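PDB 1RVK: isomerase/lactonizing enzyme from Agrobacterium tumefaciens, which is of unknown function but, as a magnesium-binding member of the enolase superfamily, probably abstracts a proton alpha to a carboxylate in an isomerisation or lactonisation reaction. Local coordinates for residues Arg80-Gln83 / Asp84-Trp88; Asp98-Leu101 / Ala102-Cys106; Gly72-His75 / Arg76-Glu79. All coordinates share one frame; numbering follows the deposited sequence.

Contact 1: residues Arg80-Gln83 / Asp84-Trp88; sequences RLWQ and DLAHW
Ala86 sets its methyl over one face of the Trp82 indole, one turn further along helix 78-89. The methyl carbon CB of Ala86 comes nearest to Trp82 CZ3, at 3.9 Å, and lies 24° off the normal of the six-membered ring, displaced toward its rim: a CH-pi contact. Trp82 reaches this place because its ring carbon CG stands anti to the backbone N (chi1 -170°). At the far end of the indole, NE1 hydrogen-bonds to the carbonyl of Gly287, which fixes the position of the ring from its polar edge.

On another flank of the same helix, Arg80 and Asp84 illustrate how an i to i+4 pair of opposite charges can be joined without a direct bond. Arg80 NH1 and Asp84 OD2 remain 4.0 Å apart, beyond a salt bridge, with the planes of guanidinium and carboxylate inclined by 62°. Two waters fill in. One accepts from Arg80 NH1, meeting the guanidinium at its edge and in its plane, and donates to Asp84 OD2 at 2.7 Å. The other donates both to Asp84 OD1 and to the carbonyl oxygen of Arg80. The arginine chain leaves extended and bends at its third torsion, which carries NH2 toward Asp77 and Glu73, its salt-bridge partners.

Beneath the side chains run regular helical bonds, among them Ala86 N to Trp82 O at 2.9 Å. Asp84 N bonds to Arg80 O at 3.0 Å, and the same oxygen also accepts from the water. The chemistry implies a helix with two characters: an aromatic side, where the indole takes a methyl on one face and bonds through NE1 to Gly287, and a hydrated side where Arg80 commits its charge to the preceding loop and meets Asp84 through solvent.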
loop_
_atom_site.group_PDB
_atom_site.type_symbol
_atom_site.label_atom_id
_atom_site.label_comp_id
_atom_site.label_asym_id
_atom_site.label_seq_id
_atom_site.Cartn_x
_atom_site.Cartn_y
_atom_site.Cartn_z
ATOM N N ARG A 80 -23.158 -3.778 4.243
ATOM C CA ARG A 80 -23.920 -4.936 3.787
ATOM C C ARG A 80 -23.324 -5.518 2.513
ATOM O O ARG A 80 -23.225 -6.735 2.368
ATOM C CB ARG A 80 -25.384 -4.560 3.536
ATOM C CG ARG A 80 -26.227 -5.715 2.986
ATOM C CD ARG A 80 -27.713 -5.382 3.018
ATOM N NE ARG A 80 -28.061 -4.247 2.167
ATOM C CZ ARG A 80 -28.165 -4.300 0.842
ATOM N NH1 ARG A 80 -27.944 -5.441 0.198
ATOM N NH2 ARG A 80 -28.498 -3.213 0.159
ATOM N N LEU A 81 -22.916 -4.650 1.594
ATOM C CA LEU A 81 -22.348 -5.120 0.337
ATOM C C LEU A 81 -20.977 -5.768 0.530
ATOM O O LEU A 81 -20.667 -6.775 -0.110
ATOM C CB LEU A 81 -22.273 -3.964 -0.668
ATOM C CG LEU A 81 -23.647 -3.368 -1.008
ATOM C CD1 LEU A 81 -23.493 -2.190 -1.962
ATOM C CD2 LEU A 81 -24.523 -4.437 -1.632
ATOM N N TRP A 82 -20.164 -5.204 1.420
ATOM C CA TRP A 82 -18.843 -5.773 1.672
ATOM C C TRP A 82 -19.011 -7.146 2.306
ATOM O O TRP A 82 -18.341 -8.104 1.924
ATOM C CB TRP A 82 -18.030 -4.882 2.617
ATOM C CG TRP A 82 -16.592 -5.303 2.718
ATOM C CD1 TRP A 82 -15.564 -4.924 1.900
ATOM C CD2 TRP A 82 -16.037 -6.237 3.651
ATOM N NE1 TRP A 82 -14.403 -5.567 2.265
ATOM C CE2 TRP A 82 -14.665 -6.379 3.337
ATOM C CE3 TRP A 82 -16.566 -6.971 4.723
ATOM C CZ2 TRP A 82 -13.815 -7.228 4.054
ATOM C CZ3 TRP A 82 -15.718 -7.819 5.437
ATOM C CH2 TRP A 82 -14.358 -7.937 5.097
ATOM N N GLN A 83 -19.911 -7.241 3.281
ATOM C CA GLN A 83 -20.141 -8.512 3.952
ATOM C C GLN A 83 -20.691 -9.555 2.983
ATOM O O GLN A 83 -20.373 -10.737 3.105
ATOM C CB GLN A 83 -21.091 -8.328 5.144
ATOM C CG GLN A 83 -20.539 -7.415 6.256
ATOM C CD GLN A 83 -19.450 -8.062 7.118
ATOM O OE1 GLN A 83 -18.868 -7.411 7.994
ATOM N NE2 GLN A 83 -19.180 -9.339 6.882
ATOM N N ASP A 84 -21.505 -9.131 2.015
ATOM C CA ASP A 84 -22.045 -10.083 1.038
ATOM C C ASP A 84 -20.922 -10.681 0.196
ATOM O O ASP A 84 -20.919 -11.878 -0.085
ATOM C CB ASP A 84 -23.061 -9.424 0.098
ATOM C CG ASP A 84 -24.432 -9.245 0.734
ATOM O OD1 ASP A 84 -24.758 -9.967 1.702
ATOM O OD2 ASP A 84 -25.194 -8.385 0.245
ATOM N N LEU A 85 -19.979 -9.840 -0.218
ATOM C CA LEU A 85 -18.845 -10.291 -1.022
ATOM C C LEU A 85 -17.921 -11.184 -0.192
ATOM O O LEU A 85 -17.428 -12.204 -0.675
ATOM C CB LEU A 85 -18.050 -9.089 -1.531
ATOM C CG LEU A 85 -18.110 -8.559 -2.970
ATOM C CD1 LEU A 85 -19.132 -9.284 -3.807
ATOM C CD2 LEU A 85 -18.388 -7.071 -2.915
ATOM N N ALA A 86 -17.686 -10.795 1.057
ATOM C CA ALA A 86 -16.815 -11.568 1.940
ATOM C C ALA A 86 -17.365 -12.980 2.129
ATOM O O ALA A 86 -16.617 -13.954 2.158
ATOM C CB ALA A 86 -16.689 -10.868 3.296
ATOM N N HIS A 87 -18.684 -13.073 2.246
ATOM C CA HIS A 87 -19.374 -14.341 2.438
ATOM C C HIS A 87 -19.211 -15.292 1.253
ATOM O O HIS A 87 -19.273 -16.508 1.420
ATOM C CB HIS A 87 -20.863 -14.063 2.694
ATOM C CG HIS A 87 -21.741 -15.274 2.599
ATOM N ND1 HIS A 87 -22.934 -15.272 1.907
ATOM C CD2 HIS A 87 -21.603 -16.522 3.106
ATOM C CE1 HIS A 87 -23.490 -16.467 1.989
ATOM N NE2 HIS A 87 -22.703 -17.245 2.710
ATOM N N TRP A 88 -18.999 -14.745 0.059
ATOM C CA TRP A 88 -18.851 -15.570 -1.141
ATOM C C TRP A 88 -17.419 -15.970 -1.473
ATOM O O TRP A 88 -17.191 -16.742 -2.405
ATOM C CB TRP A 88 -19.445 -14.845 -2.357
ATOM C CG TRP A 88 -20.944 -14.863 -2.421
ATOM C CD1 TRP A 88 -21.804 -15.446 -1.532
ATOM C CD2 TRP A 88 -21.760 -14.288 -3.450
ATOM N NE1 TRP A 88 -23.106 -15.270 -1.946
ATOM C CE2 TRP A 88 -23.106 -14.563 -3.121
ATOM C CE3 TRP A 88 -21.483 -13.568 -4.621
ATOM C CZ2 TRP A 88 -24.174 -14.143 -3.922
ATOM C CZ3 TRP A 88 -22.545 -13.151 -5.419
ATOM C CH2 TRP A 88 -23.875 -13.441 -5.061
HETATM O O HOH W 1 -24.593 -8.661 4.066
HETATM O O HOH W 2 -27.678 -8.188 1.148
#

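Contact 2: residues Asp98-Leu101 / Ala102-Cys106; sequences DRTL and AVVDC
Val103 and Val104 each lay a methyl against a carbonyl one turn back in helix 98-116. Both valines place CG1 anti to the backbone N (chi1 -167° and 175°), which leaves CG2 beside that N and facing the preceding turn. Val103 CG2 consequently lies 3.2 Å from Arg99 O, and Val104 CG2 is 3.3 Å from Thr100 O. Val104 CG2 also comes within 4.4 Å of Thr100 CG2, a loose approach.

Ala102, having only a methyl, rests its CB 3.5 Å from Asp98 O. Asp105 brings its CB to 3.3 Å from Leu101 O, while its carboxylate leads away from the earlier turn to a hydrogen bond with Thr290. The carbonyls touched by these carbons keep their normal helical partners: the nearly straight bond from Val104 N to Thr100 O (167°) is one example, and Asp105 N to Leu101 O, at 3.0 Å, another. Each of these oxygens thus meets both an amide N-H and a side-chain carbon of the following turn.

The successive residues fan out to different neighbours. Leu101 faces Trp82 and Leu85 of helix 78-89; Thr100 and Val104 pack on helix 59-70, Thr100 also bonding through OG1 to the carbonyl of Ile56. Val103 and Cys106 meet strand 47-52, and Ala102 touches Asn284 of helix 283-286. The helix is thereby wedged between the other two helices and the three-stranded sheet of the N-terminal domain, with helix 283-286 bordering a further side.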
loop_
_atom_site.group_PDB
_atom_site.type_symbol
_atom_site.label_atom_id
_atom_site.label_comp_id
_atom_site.label_asym_id
_atom_site.label_seq_id
_atom_site.Cartn_x
_atom_site.Cartn_y
_atom_site.Cartn_z
ATOM N N ASP A 98 -9.234 -10.799 -1.944
ATOM C CA ASP A 98 -9.321 -9.578 -1.147
ATOM C C ASP A 98 -9.056 -8.393 -2.067
ATOM O O ASP A 98 -9.572 -7.295 -1.845
ATOM C CB ASP A 98 -8.289 -9.571 -0.009
ATOM C CG ASP A 98 -8.562 -10.625 1.046
ATOM O OD1 ASP A 98 -9.714 -11.104 1.138
ATOM O OD2 ASP A 98 -7.621 -10.964 1.799
ATOM N N ARG A 99 -8.246 -8.615 -3.098
ATOM C CA ARG A 99 -7.941 -7.559 -4.054
ATOM C C ARG A 99 -9.209 -7.122 -4.786
ATOM O O ARG A 99 -9.404 -5.934 -5.036
ATOM C CB ARG A 99 -6.886 -8.024 -5.067
ATOM C CG ARG A 99 -5.461 -8.052 -4.520
ATOM C CD ARG A 99 -5.021 -6.672 -4.040
ATOM N NE ARG A 99 -4.814 -5.724 -5.133
ATOM C CZ ARG A 99 -3.752 -5.718 -5.933
ATOM N NH1 ARG A 99 -3.653 -4.816 -6.902
ATOM N NH2 ARG A 99 -2.781 -6.604 -5.762
ATOM N N THR A 100 -10.070 -8.074 -5.136
ATOM C CA THR A 100 -11.315 -7.718 -5.821
ATOM C C THR A 100 -12.222 -6.958 -4.850
ATOM O O THR A 100 -12.863 -5.975 -5.219
ATOM C CB THR A 100 -12.061 -8.969 -6.343
ATOM O OG1 THR A 100 -11.268 -9.612 -7.347
ATOM C CG2 THR A 100 -13.401 -8.581 -6.954
ATOM N N LEU A 101 -12.276 -7.416 -3.603
ATOM C CA LEU A 101 -13.089 -6.749 -2.595
ATOM C C LEU A 101 -12.628 -5.302 -2.411
ATOM O O LEU A 101 -13.445 -4.393 -2.263
ATOM C CB LEU A 101 -12.976 -7.485 -1.253
ATOM C CG LEU A 101 -13.885 -8.680 -0.948
ATOM C CD1 LEU A 101 -15.253 -8.159 -0.580
ATOM C CD2 LEU A 101 -13.952 -9.637 -2.128
ATOM N N ALA A 102 -11.315 -5.094 -2.422
ATOM C CA ALA A 102 -10.752 -3.762 -2.228
ATOM C C ALA A 102 -11.154 -2.760 -3.302
ATOM O O ALA A 102 -11.530 -1.628 -2.987
ATOM C CB ALA A 102 -9.229 -3.844 -2.149
ATOM N N VAL A 103 -11.077 -3.166 -4.565
ATOM C CA VAL A 103 -11.417 -2.258 -5.655
ATOM C C VAL A 103 -12.898 -1.903 -5.643
ATOM O O VAL A 103 -13.269 -0.752 -5.872
ATOM C CB VAL A 103 -11.055 -2.861 -7.027
ATOM C CG1 VAL A 103 -11.127 -1.776 -8.104
ATOM C CG2 VAL A 103 -9.663 -3.454 -6.976
ATOM N N VAL A 104 -13.744 -2.891 -5.371
ATOM C CA VAL A 104 -15.181 -2.652 -5.329
ATOM C C VAL A 104 -15.536 -1.710 -4.177
ATOM O O VAL A 104 -16.308 -0.767 -4.349
ATOM C CB VAL A 104 -15.959 -3.971 -5.159
ATOM C CG1 VAL A 104 -17.442 -3.681 -5.004
ATOM C CG2 VAL A 104 -15.726 -4.869 -6.362
ATOM N N ASP A 105 -14.967 -1.970 -3.004
ATOM C CA ASP A 105 -15.225 -1.143 -1.828
ATOM C C ASP A 105 -14.743 0.285 -2.091
ATOM O O ASP A 105 -15.413 1.250 -1.731
ATOM C CB ASP A 105 -14.496 -1.725 -0.606
ATOM C CG ASP A 105 -14.804 -0.973 0.680
ATOM O OD1 ASP A 105 -15.961 -1.027 1.151
ATOM O OD2 ASP A 105 -13.885 -0.328 1.223
ATOM N N CYS A 106 -13.585 0.420 -2.728
ATOM C CA CYS A 106 -13.049 1.747 -3.021
ATOM C C CYS A 106 -13.937 2.514 -3.995
ATOM O O CYS A 106 -14.178 3.704 -3.809
ATOM C CB CYS A 106 -11.625 1.643 -3.571
ATOM S SG CYS A 106 -10.395 1.304 -2.286
#

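Contact 3: residues Gly72-His75 / Arg76-Glu79; sequences GEDH and RDRE
Asp74 and Arg76 form the tight part of this turn, a salt bridge in which the arginine grips the carboxylate side-on. NE of Arg76 bonds to Asp74 OD1 at 3.1 Å, and NH1 of Arg76 to Asp74 OD2 at 2.9 Å. Each oxygen uses its syn lone pair, and these bonds keep the two flat groups nearly coplanar, 15° apart. Asp74 OD1 takes a further bond from the backbone N of Arg76, on its anti side and 30° out of the carboxylate plane, which further fixes the rotation of the carboxylate.

Arg76 CG sits over one face of the His75 imidazole, 3.7 Å from the ring centroid, in a CH-pi contact. His75 CG lies between its own backbone N and carbonyl carbon (chi1 78°), which turns one ring face to Arg76 CG; ND1 of this buried residue is bound to the carbonyl of Met1.

Around Arg78 the contact is looser, although Arg76 too lies at the surface: a water links His75 O to Arg78 NH2, while Arg78 makes a cation-pi contact with Trp109. Asp77 OD1 forms a salt bridge with Arg80; Asp77 OD2 is 4.4 Å from Asp74 OD2, a proximity of like charges that Arg76, bound to Asp74, and Arg80 probably ease.

Asp77, at the N-cap position, makes no capping bond with its side chain. The junction leading into helix 78-89 combines a type I beta turn, closed by Asp77 N to Asp74 O (3.1 Å), with an Asx turn from Asp74 OD1 to Arg76 N.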
loop_
_atom_site.group_PDB
_atom_site.type_symbol
_atom_site.label_atom_id
_atom_site.label_comp_id
_atom_site.label_asym_id
_atom_site.label_seq_id
_atom_site.Cartn_x
_atom_site.Cartn_y
_atom_site.Cartn_z
ATOM N N GLY A 72 -28.743 -3.250 -8.473
ATOM C CA GLY A 72 -30.048 -3.123 -7.842
ATOM C C GLY A 72 -30.006 -2.830 -6.355
ATOM O O GLY A 72 -31.040 -2.822 -5.683
ATOM N N GLU A 73 -28.813 -2.562 -5.839
ATOM C CA GLU A 73 -28.639 -2.296 -4.416
ATOM C C GLU A 73 -28.317 -0.829 -4.125
ATOM O O GLU A 73 -27.750 -0.133 -4.962
ATOM C CB GLU A 73 -27.513 -3.192 -3.889
ATOM C CG GLU A 73 -27.868 -4.009 -2.663
ATOM C CD GLU A 73 -29.127 -4.838 -2.846
ATOM O OE1 GLU A 73 -29.148 -5.741 -3.709
ATOM O OE2 GLU A 73 -30.102 -4.580 -2.118
ATOM N N ASP A 74 -28.690 -0.371 -2.931
ATOM C CA ASP A 74 -28.428 1.002 -2.490
ATOM C C ASP A 74 -26.912 1.084 -2.322
ATOM O O ASP A 74 -26.344 0.374 -1.494
ATOM C CB ASP A 74 -29.119 1.241 -1.143
ATOM C CG ASP A 74 -28.999 2.674 -0.655
ATOM O OD1 ASP A 74 -27.977 3.336 -0.937
ATOM O OD2 ASP A 74 -29.934 3.138 0.038
ATOM N N HIS A 75 -26.255 1.942 -3.098
ATOM C CA HIS A 75 -24.795 2.042 -3.025
ATOM C C HIS A 75 -24.239 2.454 -1.663
ATOM O O HIS A 75 -23.065 2.221 -1.376
ATOM C CB HIS A 75 -24.264 3.017 -4.083
ATOM C CG HIS A 75 -24.426 4.461 -3.716
ATOM N ND1 HIS A 75 -25.609 5.148 -3.889
ATOM C CD2 HIS A 75 -23.553 5.345 -3.177
ATOM C CE1 HIS A 75 -25.457 6.394 -3.472
ATOM N NE2 HIS A 75 -24.219 6.540 -3.035
ATOM N N ARG A 76 -25.071 3.067 -0.831
ATOM C CA ARG A 76 -24.630 3.528 0.481
ATOM C C ARG A 76 -24.512 2.421 1.522
ATOM O O ARG A 76 -23.963 2.637 2.598
ATOM C CB ARG A 76 -25.590 4.602 1.005
ATOM C CG ARG A 76 -25.715 5.820 0.104
ATOM C CD ARG A 76 -26.843 6.717 0.579
ATOM N NE ARG A 76 -28.124 6.014 0.557
ATOM C CZ ARG A 76 -29.255 6.502 1.054
ATOM N NH1 ARG A 76 -30.373 5.791 0.985
ATOM N NH2 ARG A 76 -29.269 7.698 1.627
ATOM N N ASP A 77 -25.046 1.246 1.208
ATOM C CA ASP A 77 -25.003 0.114 2.130
ATOM C C ASP A 77 -23.680 -0.630 2.016
ATOM O O ASP A 77 -23.656 -1.851 1.860
ATOM C CB ASP A 77 -26.152 -0.842 1.821
ATOM C CG ASP A 77 -27.506 -0.245 2.142
ATOM O OD1 ASP A 77 -28.515 -0.779 1.640
ATOM O OD2 ASP A 77 -27.565 0.748 2.901
ATOM N N ARG A 78 -22.584 0.116 2.117
ATOM C CA ARG A 78 -21.242 -0.443 1.998
ATOM C C ARG A 78 -20.937 -1.611 2.929
ATOM O O ARG A 78 -20.248 -2.552 2.536
ATOM C CB ARG A 78 -20.203 0.659 2.207
ATOM C CG ARG A 78 -20.239 1.747 1.140
ATOM C CD ARG A 78 -19.129 2.755 1.367
ATOM N NE ARG A 78 -19.322 3.512 2.598
ATOM C CZ ARG A 78 -20.119 4.569 2.714
ATOM N NH1 ARG A 78 -20.232 5.189 3.883
ATOM N NH2 ARG A 78 -20.791 5.018 1.664
ATOM N N GLU A 79 -21.426 -1.555 4.162
ATOM C CA GLU A 79 -21.165 -2.648 5.088
ATOM C C GLU A 79 -21.892 -3.914 4.633
ATOM O O GLU A 79 -21.311 -5.000 4.625
ATOM C CB GLU A 79 -21.599 -2.269 6.508
ATOM C CG GLU A 79 -21.245 -3.311 7.570
ATOM C CD GLU A 79 -19.746 -3.545 7.709
ATOM O OE1 GLU A 79 -18.952 -2.745 7.168
ATOM O OE2 GLU A 79 -19.359 -4.529 8.375
HETATM O O HOH W 3 -21.112 4.095 -1.009
#

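Overall arrangement
All three contacts lie in the N-terminal domain on one side of the chain, and together they trace a path from surface to core. Contact 3 is the surface turn that starts helix 78-89, and charge dominates it. Contact 1 continues the same helix and is partly buried, mixing solvent-bridged charges with aromatic packing; it is tied back to contact 3 mainly through charge. Contact 2, on the next helix, is buried and relies on apolar branches set against backbone carbonyls. It joins contact 1 through helix-helix packing, whereas contacts 2 and 3 do not touch, their nearest atoms being about 5 Å apart.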